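Local atomic coordinates of universal stress protein A-like protein (PDB entry 2GM3), a protein that binds AMP and belongs to the universal stress protein family; its cellular role is not established. Residues Val10-Ser15 with Ile48-Val53; Phe127-Ser132 with Met159-Asn164. All coordinates share one frame; numbering follows the deposited sequence.

Interaction 1: residues Val10-Ser15 with Ile48-Val53. With AMP (adenosine monophosphate), chain G.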
ATOM      1  N   VAL A  10       4.854  -1.185  -9.724  1.00 57.37           N
ATOM      2  CA  VAL A  10       5.255   0.164  -9.288  1.00 56.78           C
ATOM      3  C   VAL A  10       4.952   1.108 -10.424  1.00 56.60           C
ATOM      4  O   VAL A  10       5.493   0.953 -11.497  1.00 56.66           O
ATOM      5  CB  VAL A  10       6.740   0.240  -8.943  1.00 56.11           C
ATOM      6  CG1 VAL A  10       7.101   1.640  -8.516  1.00 57.21           C
ATOM      7  CG2 VAL A  10       7.107  -0.746  -7.825  1.00 55.79           C
ATOM      8  N   ALA A  11       4.061   2.061 -10.189  1.00 56.24           N
ATOM      9  CA  ALA A  11       3.602   2.963 -11.202  1.00 55.79           C
ATOM     10  C   ALA A  11       4.559   4.152 -11.191  1.00 55.98           C
ATOM     11  O   ALA A  11       4.664   4.863 -10.183  1.00 55.87           O
ATOM     12  CB  ALA A  11       2.183   3.394 -10.877  1.00 55.58           C
ATOM     13  N   VAL A  12       5.258   4.374 -12.303  1.00 55.65           N
ATOM     14  CA  VAL A  12       6.300   5.405 -12.365  1.00 55.42           C
ATOM     15  C   VAL A  12       5.983   6.434 -13.435  1.00 55.87           C
ATOM     16  O   VAL A  12       5.465   6.110 -14.521  1.00 56.20           O
ATOM     17  CB  VAL A  12       7.719   4.807 -12.579  1.00 56.60           C
ATOM     18  CG1 VAL A  12       8.081   3.790 -11.458  1.00 56.49           C
ATOM     19  CG2 VAL A  12       7.857   4.146 -13.916  1.00 55.18           C
ATOM     20  N   ASN A  13       6.259   7.690 -13.112  1.00 55.97           N
ATOM     21  CA  ASN A  13       6.047   8.770 -14.055  1.00 56.36           C
ATOM     22  C   ASN A  13       7.187   9.794 -13.994  1.00 56.55           C
ATOM     23  O   ASN A  13       8.055   9.732 -13.103  1.00 55.82           O
ATOM     24  CB  ASN A  13       4.708   9.432 -13.790  1.00 56.89           C
ATOM     25  CG  ASN A  13       4.653  10.094 -12.439  1.00 58.52           C
ATOM     26  OD1 ASN A  13       5.096   9.533 -11.413  1.00 61.46           O
ATOM     27  ND2 ASN A  13       4.104  11.289 -12.416  1.00 59.53           N
ATOM     28  N   ALA A  14       7.170  10.712 -14.959  1.00 57.02           N
ATOM     29  CA  ALA A  14       8.219  11.695 -15.125  1.00 58.13           C
ATOM     30  C   ALA A  14       7.960  12.908 -14.241  1.00 58.72           C
ATOM     31  O   ALA A  14       6.829  13.220 -13.964  1.00 59.06           O
ATOM     32  CB  ALA A  14       8.322  12.105 -16.607  1.00 57.50           C
ATOM     33  N   SER A  15       9.008  13.593 -13.814  1.00 59.83           N
ATOM     34  CA  SER A  15       8.843  14.816 -13.056  1.00 61.05           C
ATOM     35  C   SER A  15       8.473  15.950 -13.986  1.00 62.09           C
ATOM     36  O   SER A  15       8.896  15.961 -15.142  1.00 62.46           O
ATOM     37  CB  SER A  15      10.120  15.176 -12.327  1.00 60.84           C
ATOM     38  OG  SER A  15      10.114  16.556 -12.046  1.00 61.69           O
ATOM     39  N   ILE A  48       9.781  -6.796  -9.301  1.00 58.90           N
ATOM     40  CA  ILE A  48       9.228  -5.481  -9.498  1.00 58.83           C
ATOM     41  C   ILE A  48       8.691  -5.359 -10.926  1.00 59.23           C
ATOM     42  O   ILE A  48       9.388  -5.684 -11.901  1.00 59.22           O
ATOM     43  CB  ILE A  48      10.274  -4.438  -9.238  1.00 58.44           C
ATOM     44  CG1 ILE A  48      10.898  -4.672  -7.852  1.00 59.57           C
ATOM     45  CG2 ILE A  48       9.697  -3.044  -9.394  1.00 58.38           C
ATOM     46  CD1 ILE A  48       9.946  -4.669  -6.619  1.00 57.88           C
ATOM     47  N   LEU A  49       7.438  -4.932 -11.042  1.00 58.72           N
ATOM     48  CA  LEU A  49       6.823  -4.727 -12.347  1.00 58.47           C
ATOM     49  C   LEU A  49       6.642  -3.207 -12.518  1.00 58.28           C
ATOM     50  O   LEU A  49       5.852  -2.607 -11.835  1.00 58.84           O
ATOM     51  CB  LEU A  49       5.491  -5.492 -12.454  1.00 57.71           C
ATOM     52  CG  LEU A  49       5.577  -6.970 -12.137  1.00 57.82           C
ATOM     53  CD1 LEU A  49       4.213  -7.540 -11.981  1.00 58.79           C
ATOM     54  CD2 LEU A  49       6.314  -7.729 -13.227  1.00 58.98           C
ATOM     55  N   LEU A  50       7.437  -2.602 -13.390  1.00 57.66           N
ATOM     56  CA  LEU A  50       7.454  -1.165 -13.536  1.00 56.92           C
ATOM     57  C   LEU A  50       6.565  -0.754 -14.675  1.00 56.64           C
ATOM     58  O   LEU A  50       6.803  -1.133 -15.812  1.00 57.04           O
ATOM     59  CB  LEU A  50       8.863  -0.689 -13.805  1.00 56.55           C
ATOM     60  CG  LEU A  50       9.905  -0.892 -12.714  1.00 57.84           C
ATOM     61  CD1 LEU A  50      11.244  -0.938 -13.333  1.00 56.24           C
ATOM     62  CD2 LEU A  50       9.799   0.304 -11.654  1.00 58.02           C
ATOM     63  N   LEU A  51       5.513  -0.003 -14.366  1.00 56.20           N
ATOM     64  CA  LEU A  51       4.624   0.460 -15.397  1.00 55.41           C
ATOM     65  C   LEU A  51       4.638   1.991 -15.510  1.00 55.62           C
ATOM     66  O   LEU A  51       4.444   2.707 -14.511  1.00 55.56           O
ATOM     67  CB  LEU A  51       3.228  -0.056 -15.144  1.00 54.31           C
ATOM     68  CG  LEU A  51       2.118   0.636 -15.929  1.00 54.72           C
ATOM     69  CD1 LEU A  51       2.072   0.232 -17.393  1.00 52.05           C
ATOM     70  CD2 LEU A  51       0.790   0.314 -15.252  1.00 55.25           C
ATOM     71  N   HIS A  52       4.848   2.470 -16.740  1.00 55.01           N
ATOM     72  CA  HIS A  52       4.676   3.880 -17.057  1.00 54.51           C
ATOM     73  C   HIS A  52       3.502   4.045 -17.964  1.00 54.36           C
ATOM     74  O   HIS A  52       3.395   3.378 -18.994  1.00 54.99           O
ATOM     75  CB  HIS A  52       5.907   4.454 -17.753  1.00 54.14           C
ATOM     76  CG  HIS A  52       5.721   5.865 -18.193  1.00 54.34           C
ATOM     77  ND1 HIS A  52       5.599   6.910 -17.302  1.00 52.95           N
ATOM     78  CD2 HIS A  52       5.619   6.410 -19.430  1.00 54.13           C
ATOM     79  CE1 HIS A  52       5.446   8.042 -17.969  1.00 49.65           C
ATOM     80  NE2 HIS A  52       5.476   7.769 -19.261  1.00 53.41           N
ATOM     81  N   VAL A  53       2.597   4.943 -17.611  1.00 54.45           N
ATOM     82  CA  VAL A  53       1.518   5.244 -18.531  1.00 54.41           C
ATOM     83  C   VAL A  53       1.834   6.515 -19.303  1.00 54.79           C
ATOM     84  O   VAL A  53       2.084   7.553 -18.728  1.00 55.07           O
ATOM     85  CB  VAL A  53       0.157   5.279 -17.840  1.00 53.61           C
ATOM     86  CG1 VAL A  53      -0.985   5.398 -18.856  1.00 51.49           C
ATOM     87  CG2 VAL A  53      -0.021   4.005 -17.079  1.00 53.87           C
TER
HETATM   88  P   AMP G 176      -0.946  11.485  -7.309  1.00 36.27           P
HETATM   89  O1P AMP G 176      -1.314  11.878  -8.625  1.00 39.56           O
HETATM   90  O2P AMP G 176      -0.059  12.441  -6.602  1.00 34.63           O
HETATM   91  O3P AMP G 176      -1.997  10.998  -6.433  1.00 32.77           O
HETATM   92  O5' AMP G 176      -0.020  10.194  -7.419  1.00 34.90           O
HETATM   93  C5' AMP G 176       1.237  10.279  -8.053  1.00 31.51           C
HETATM   94  C4' AMP G 176       1.619   8.862  -8.389  1.00 33.03           C
HETATM   95  O4' AMP G 176       0.742   8.291  -9.420  1.00 35.15           O
HETATM   96  C3' AMP G 176       3.008   8.752  -8.951  1.00 33.38           C
HETATM   97  O3' AMP G 176       3.938   8.714  -7.830  1.00 31.87           O
HETATM   98  C2' AMP G 176       2.932   7.402  -9.648  1.00 33.90           C
HETATM   99  O2' AMP G 176       3.154   6.374  -8.682  1.00 31.27           O
HETATM  100  C1' AMP G 176       1.500   7.352 -10.167  1.00 33.28           C
HETATM  101  N9  AMP G 176       1.471   7.935 -11.523  1.00 36.36           N
HETATM  102  C8  AMP G 176       1.152   9.200 -11.881  1.00 34.22           C
HETATM  103  N7  AMP G 176       1.255   9.319 -13.216  1.00 33.75           N
HETATM  104  C5  AMP G 176       1.598   8.123 -13.710  1.00 36.14           C
HETATM  105  C6  AMP G 176       1.833   7.607 -14.988  1.00 33.50           C
HETATM  106  N6  AMP G 176       1.742   8.338 -16.084  1.00 33.23           N
HETATM  107  N1  AMP G 176       2.177   6.330 -15.102  1.00 33.41           N
HETATM  108  C2  AMP G 176       2.307   5.529 -14.063  1.00 34.77           C
HETATM  109  N3  AMP G 176       2.089   5.965 -12.831  1.00 37.48           N
HETATM  110  C4  AMP G 176       1.733   7.249 -12.630  1.00 36.75           C

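Interaction 2: residues Phe127-Ser132 with Met159-Asn164. With AMP (adenosine monophosphate), chain G.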
ATOM      1  N   PHE A 127       0.696  -6.684  -5.279  1.00 56.44           N
ATOM      2  CA  PHE A 127       0.288  -5.354  -4.947  1.00 55.96           C
ATOM      3  C   PHE A 127       0.796  -4.262  -5.861  1.00 56.28           C
ATOM      4  O   PHE A 127       1.736  -4.467  -6.630  1.00 56.63           O
ATOM      5  CB  PHE A 127       0.543  -5.024  -3.474  1.00 55.82           C
ATOM      6  CG  PHE A 127       1.991  -4.907  -3.067  1.00 54.03           C
ATOM      7  CD1 PHE A 127       2.521  -3.670  -2.754  1.00 53.09           C
ATOM      8  CD2 PHE A 127       2.785  -6.040  -2.892  1.00 53.25           C
ATOM      9  CE1 PHE A 127       3.853  -3.545  -2.313  1.00 53.63           C
ATOM     10  CE2 PHE A 127       4.087  -5.937  -2.470  1.00 52.45           C
ATOM     11  CZ  PHE A 127       4.633  -4.688  -2.174  1.00 53.69           C
ATOM     12  N   LEU A 128       0.177  -3.088  -5.731  1.00 56.24           N
ATOM     13  CA  LEU A 128       0.510  -1.893  -6.500  1.00 55.74           C
ATOM     14  C   LEU A 128       1.128  -0.849  -5.579  1.00 56.31           C
ATOM     15  O   LEU A 128       0.566  -0.527  -4.527  1.00 57.22           O
ATOM     16  CB  LEU A 128      -0.795  -1.342  -7.115  1.00 55.39           C
ATOM     17  CG  LEU A 128      -0.809   0.003  -7.826  1.00 54.70           C
ATOM     18  CD1 LEU A 128       0.230   0.004  -8.964  1.00 53.84           C
ATOM     19  CD2 LEU A 128      -2.160   0.337  -8.348  1.00 54.54           C
ATOM     20  N   VAL A 129       2.282  -0.334  -5.959  1.00 56.33           N
ATOM     21  CA  VAL A 129       2.879   0.803  -5.276  1.00 56.75           C
ATOM     22  C   VAL A 129       2.723   2.067  -6.141  1.00 57.13           C
ATOM     23  O   VAL A 129       3.092   2.077  -7.321  1.00 57.13           O
ATOM     24  CB  VAL A 129       4.371   0.577  -5.012  1.00 56.81           C
ATOM     25  CG1 VAL A 129       4.965   1.773  -4.324  1.00 56.77           C
ATOM     26  CG2 VAL A 129       4.618  -0.682  -4.186  1.00 56.16           C
ATOM     27  N   VAL A 130       2.159   3.110  -5.548  1.00 56.94           N
ATOM     28  CA  VAL A 130       2.078   4.393  -6.178  1.00 56.93           C
ATOM     29  C   VAL A 130       2.619   5.379  -5.187  1.00 56.99           C
ATOM     30  O   VAL A 130       2.431   5.223  -3.968  1.00 57.58           O
ATOM     31  CB  VAL A 130       0.594   4.792  -6.579  1.00 57.24           C
ATOM     32  CG1 VAL A 130       0.087   3.890  -7.717  1.00 58.53           C
ATOM     33  CG2 VAL A 130      -0.350   4.691  -5.384  1.00 55.31           C
ATOM     34  N   GLY A 131       3.309   6.383  -5.706  1.00 56.72           N
ATOM     35  CA  GLY A 131       3.658   7.548  -4.941  1.00 56.42           C
ATOM     36  C   GLY A 131       2.381   8.354  -4.792  1.00 56.69           C
ATOM     37  O   GLY A 131       1.351   7.986  -5.355  1.00 56.44           O
ATOM     38  N   SER A 132       2.442   9.440  -4.024  1.00 56.73           N
ATOM     39  CA  SER A 132       1.305  10.301  -3.847  1.00 57.25           C
ATOM     40  C   SER A 132       1.792  11.671  -3.439  1.00 57.16           C
ATOM     41  O   SER A 132       2.701  11.790  -2.628  1.00 57.55           O
ATOM     42  CB  SER A 132       0.377   9.735  -2.777  1.00 57.74           C
ATOM     43  OG  SER A 132      -0.576  10.722  -2.391  1.00 59.42           O
HETATM   44  N   MSE A 159      -0.301   0.270  -2.032  1.00 56.66           N
HETATM   45  CA  MSE A 159       0.571   0.886  -1.093  1.00 57.35           C
HETATM   46  C   MSE A 159       0.741   2.290  -1.627  1.00 57.75           C
HETATM   47  O   MSE A 159       1.227   2.460  -2.752  1.00 58.08           O
HETATM   48  CB  MSE A 159       1.923   0.177  -1.147  1.00 58.07           C
HETATM   49  CG  MSE A 159       2.981   0.848  -0.296  1.00 59.82           C
HETATM   50 SE   MSE A 159       2.583   0.572   1.587  1.00 61.54          SE
HETATM   51  CE  MSE A 159       3.373  -1.062   1.729  1.00 60.87           C
ATOM     52  N   THR A 160       0.334   3.291  -0.848  1.00 57.81           N
ATOM     53  CA  THR A 160       0.534   4.680  -1.229  1.00 58.36           C
ATOM     54  C   THR A 160       1.618   5.257  -0.336  1.00 58.26           C
ATOM     55  O   THR A 160       1.495   5.228   0.894  1.00 57.49           O
ATOM     56  CB  THR A 160      -0.739   5.572  -1.086  1.00 57.86           C
ATOM     57  OG1 THR A 160      -1.252   5.437   0.225  1.00 61.56           O
ATOM     58  CG2 THR A 160      -1.807   5.120  -1.978  1.00 58.60           C
ATOM     59  N   ILE A 161       2.678   5.772  -0.973  1.00 58.25           N
ATOM     60  CA  ILE A 161       3.815   6.358  -0.288  1.00 57.39           C
ATOM     61  C   ILE A 161       3.917   7.804  -0.673  1.00 57.68           C
ATOM     62  O   ILE A 161       3.961   8.112  -1.850  1.00 58.26           O
ATOM     63  CB  ILE A 161       5.137   5.613  -0.672  1.00 58.31           C
ATOM     64  CG1 ILE A 161       5.011   4.120  -0.323  1.00 56.70           C
ATOM     65  CG2 ILE A 161       6.374   6.248   0.026  1.00 57.15           C
ATOM     66  CD1 ILE A 161       5.613   3.216  -1.277  1.00 54.81           C
ATOM     67  N   LYS A 162       3.933   8.678   0.332  1.00 57.88           N
ATOM     68  CA  LYS A 162       4.048  10.113   0.172  1.00 58.18           C
ATOM     69  C   LYS A 162       5.492  10.492   0.307  1.00 58.40           C
ATOM     70  O   LYS A 162       6.278   9.721   0.823  1.00 59.06           O
ATOM     71  CB  LYS A 162       3.263  10.869   1.233  1.00 57.82           C
ATOM     72  CG  LYS A 162       1.756  10.801   1.028  1.00 60.24           C
ATOM     73  CD  LYS A 162       1.026  11.211   2.322  1.00 60.99           C
ATOM     74  CE  LYS A 162      -0.458  10.833   2.289  1.00 64.20           C
ATOM     75  NZ  LYS A 162      -0.927  10.355   3.677  1.00 66.56           N
ATOM     76  N   ARG A 163       5.848  11.685  -0.153  1.00 58.64           N
ATOM     77  CA  ARG A 163       7.223  12.139  -0.187  1.00 58.41           C
ATOM     78  C   ARG A 163       7.649  12.571   1.190  1.00 59.39           C
ATOM     79  O   ARG A 163       6.811  12.889   2.027  1.00 59.84           O
ATOM     80  CB  ARG A 163       7.360  13.311  -1.167  1.00 58.15           C
ATOM     81  CG  ARG A 163       7.121  12.873  -2.637  1.00 57.68           C
ATOM     82  CD  ARG A 163       6.866  14.026  -3.561  1.00 53.76           C
ATOM     83  NE  ARG A 163       5.741  14.797  -3.090  1.00 54.83           N
ATOM     84  CZ  ARG A 163       5.154  15.730  -3.806  1.00 55.92           C
ATOM     85  NH1 ARG A 163       5.603  15.992  -5.038  1.00 56.03           N
ATOM     86  NH2 ARG A 163       4.138  16.405  -3.287  1.00 55.61           N
ATOM     87  N   ASN A 164       8.955  12.580   1.438  1.00 59.83           N
ATOM     88  CA  ASN A 164       9.487  13.160   2.660  1.00 60.40           C
ATOM     89  C   ASN A 164       9.213  14.649   2.651  1.00 60.49           C
ATOM     90  O   ASN A 164       9.141  15.270   1.601  1.00 60.67           O
ATOM     91  CB  ASN A 164      11.005  12.903   2.778  1.00 60.77           C
ATOM     92  CG  ASN A 164      11.357  11.401   2.803  1.00 63.54           C
ATOM     93  OD1 ASN A 164      10.540  10.562   3.212  1.00 66.02           O
ATOM     94  ND2 ASN A 164      12.568  11.062   2.364  1.00 64.17           N
TER
HETATM   95  P   AMP G 176      -0.946  11.485  -7.309  1.00 36.27           P
HETATM   96  O1P AMP G 176      -1.314  11.878  -8.625  1.00 39.56           O
HETATM   97  O2P AMP G 176      -0.059  12.441  -6.602  1.00 34.63           O
HETATM   98  O3P AMP G 176      -1.997  10.998  -6.433  1.00 32.77           O
HETATM   99  O5' AMP G 176      -0.020  10.194  -7.419  1.00 34.90           O
HETATM  100  C5' AMP G 176       1.237  10.279  -8.053  1.00 31.51           C
HETATM  101  C4' AMP G 176       1.619   8.862  -8.389  1.00 33.03           C
HETATM  102  O4' AMP G 176       0.742   8.291  -9.420  1.00 35.15           O
HETATM  103  C3' AMP G 176       3.008   8.752  -8.951  1.00 33.38           C
HETATM  104  O3' AMP G 176       3.938   8.714  -7.830  1.00 31.87           O
HETATM  105  C2' AMP G 176       2.932   7.402  -9.648  1.00 33.90           C
HETATM  106  O2' AMP G 176       3.154   6.374  -8.682  1.00 31.27           O
HETATM  107  C1' AMP G 176       1.500   7.352 -10.167  1.00 33.28           C
HETATM  108  N9  AMP G 176       1.471   7.935 -11.523  1.00 36.36           N
HETATM  109  C8  AMP G 176       1.152   9.200 -11.881  1.00 34.22           C
HETATM  110  N7  AMP G 176       1.255   9.319 -13.216  1.00 33.75           N
HETATM  111  C5  AMP G 176       1.598   8.123 -13.710  1.00 36.14           C
HETATM  112  C6  AMP G 176       1.833   7.607 -14.988  1.00 33.50           C
HETATM  113  N6  AMP G 176       1.742   8.338 -16.084  1.00 33.23           N
HETATM  114  N1  AMP G 176       2.177   6.330 -15.102  1.00 33.41           N
HETATM  115  C2  AMP G 176       2.307   5.529 -14.063  1.00 34.77           C
HETATM  116  N3  AMP G 176       2.089   5.965 -12.831  1.00 37.48           N
HETATM  117  C4  AMP G 176       1.733   7.249 -12.630  1.00 36.75           C

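Interaction 1: residues Val10-Ser15 with Ile48-Val53
Val-10 pairs with Leu-50, and Ala-11 with Leu-51, in the register of neighbouring parallel strands. Leu-51 N donates to Val-10 O (3.0 Å), flanked by bonds from Val-10 N to Leu-49 O and from Val-12 N to Leu-51 O. On the face carrying Val-10, the CD2 methyl of Leu-50 reaches across to Val-12 CG1 at 3.9 Å, while Val-10 CG2 meets Ile-48 CG2. Phe-92 of helix 81-99 covers Val-12 and Leu-50.

Beyond Val-12 the chains diverge, and a side chain replaces the backbone pairing. His-52 has CG anti to the backbone N (chi1 175°), which brings the edge of its ring to Val-12; ND1 donates to Val-12 O at 2.9 Å, with the acceptor only 5° out of the ring plane. A leucine here would probably leave Val-12 O without this donor and the departing loop less firmly tied to the strand. Asn-13 and Ala-14, partly exposed, barely meet the other strand; the amide of Asn-13 turns to AMP instead, its OD1 held by Ser-24. Val-53 grips the adenine edge, N donating to AMP N1 (2.9 Å) and O accepting from N6. Strand 6-11, helix 25-39 and strand 46-54 form a beta-alpha-beta unit of a Rossmann-like fold, with AMP at the strands' C-terminal ends.

Interaction 2: residues Phe127-Ser132 with Met159-Asn164
Val-129 and Met-159, the latter deposited as selenomethionine, run alongside each other in one direction, with Val-129 CG2 4.2 Å from Met-159 CB. Phe-127 adds to the same face by turning the edge of its ring, at CD1, to that CB; the ring also meets Trp-33 of the second subunit, the planes nearly perpendicular. Ile-161 comes at Val-129 obliquely: its CG1 lies beside the backbone N (chi1 -58°), and the terminal CD1 approaches Val-129 CG1, though its unusual chi2 makes the exact spacing doubtful. These are the last two strands of the parallel sheet within one chain, and Met-159 and Thr-160 pair antiparallel with the second subunit, continuing the sheet across the interface. The opposite face carries Val-130 and Thr-160, again abreast, with their CG2 methyls 3.7 Å apart. Between the faces, Met-159 N donates to Leu-128 O (2.8 Å), Val-130 N to Met-159 O and Ile-161 N to Val-130 O. Gly-131 has no CB to obstruct the ribose, and its N donates to AMP O2' at 3.0 Å. Further along, Lys-162 lays CG against Ser-132 OG, which is bonded to Gly-134 N, and carries NZ to Val-151 O of the second subunit.

Interactions 1 and 2 have centres about 11 Å apart and meet where strand 6-11 lies beside strand 127-132 in the same parallel sheet. Ala-11 N is 3.0 Å from Val-129 O, a probable hydrogen bond, and Val-10 CG2 packs 4.1 Å from Val-129 CB. On the other face Ala-11 CB touches Val-130 CG1 at 3.8 Å. Interaction 1 reads the adenine, and the two contacts meet on the ribose O2', which donates to Ala-11 O at 2.6 Å and is also held from interaction 2. Ser-26, Arg-133 and Ser-147 add further hydrogen bonds to AMP.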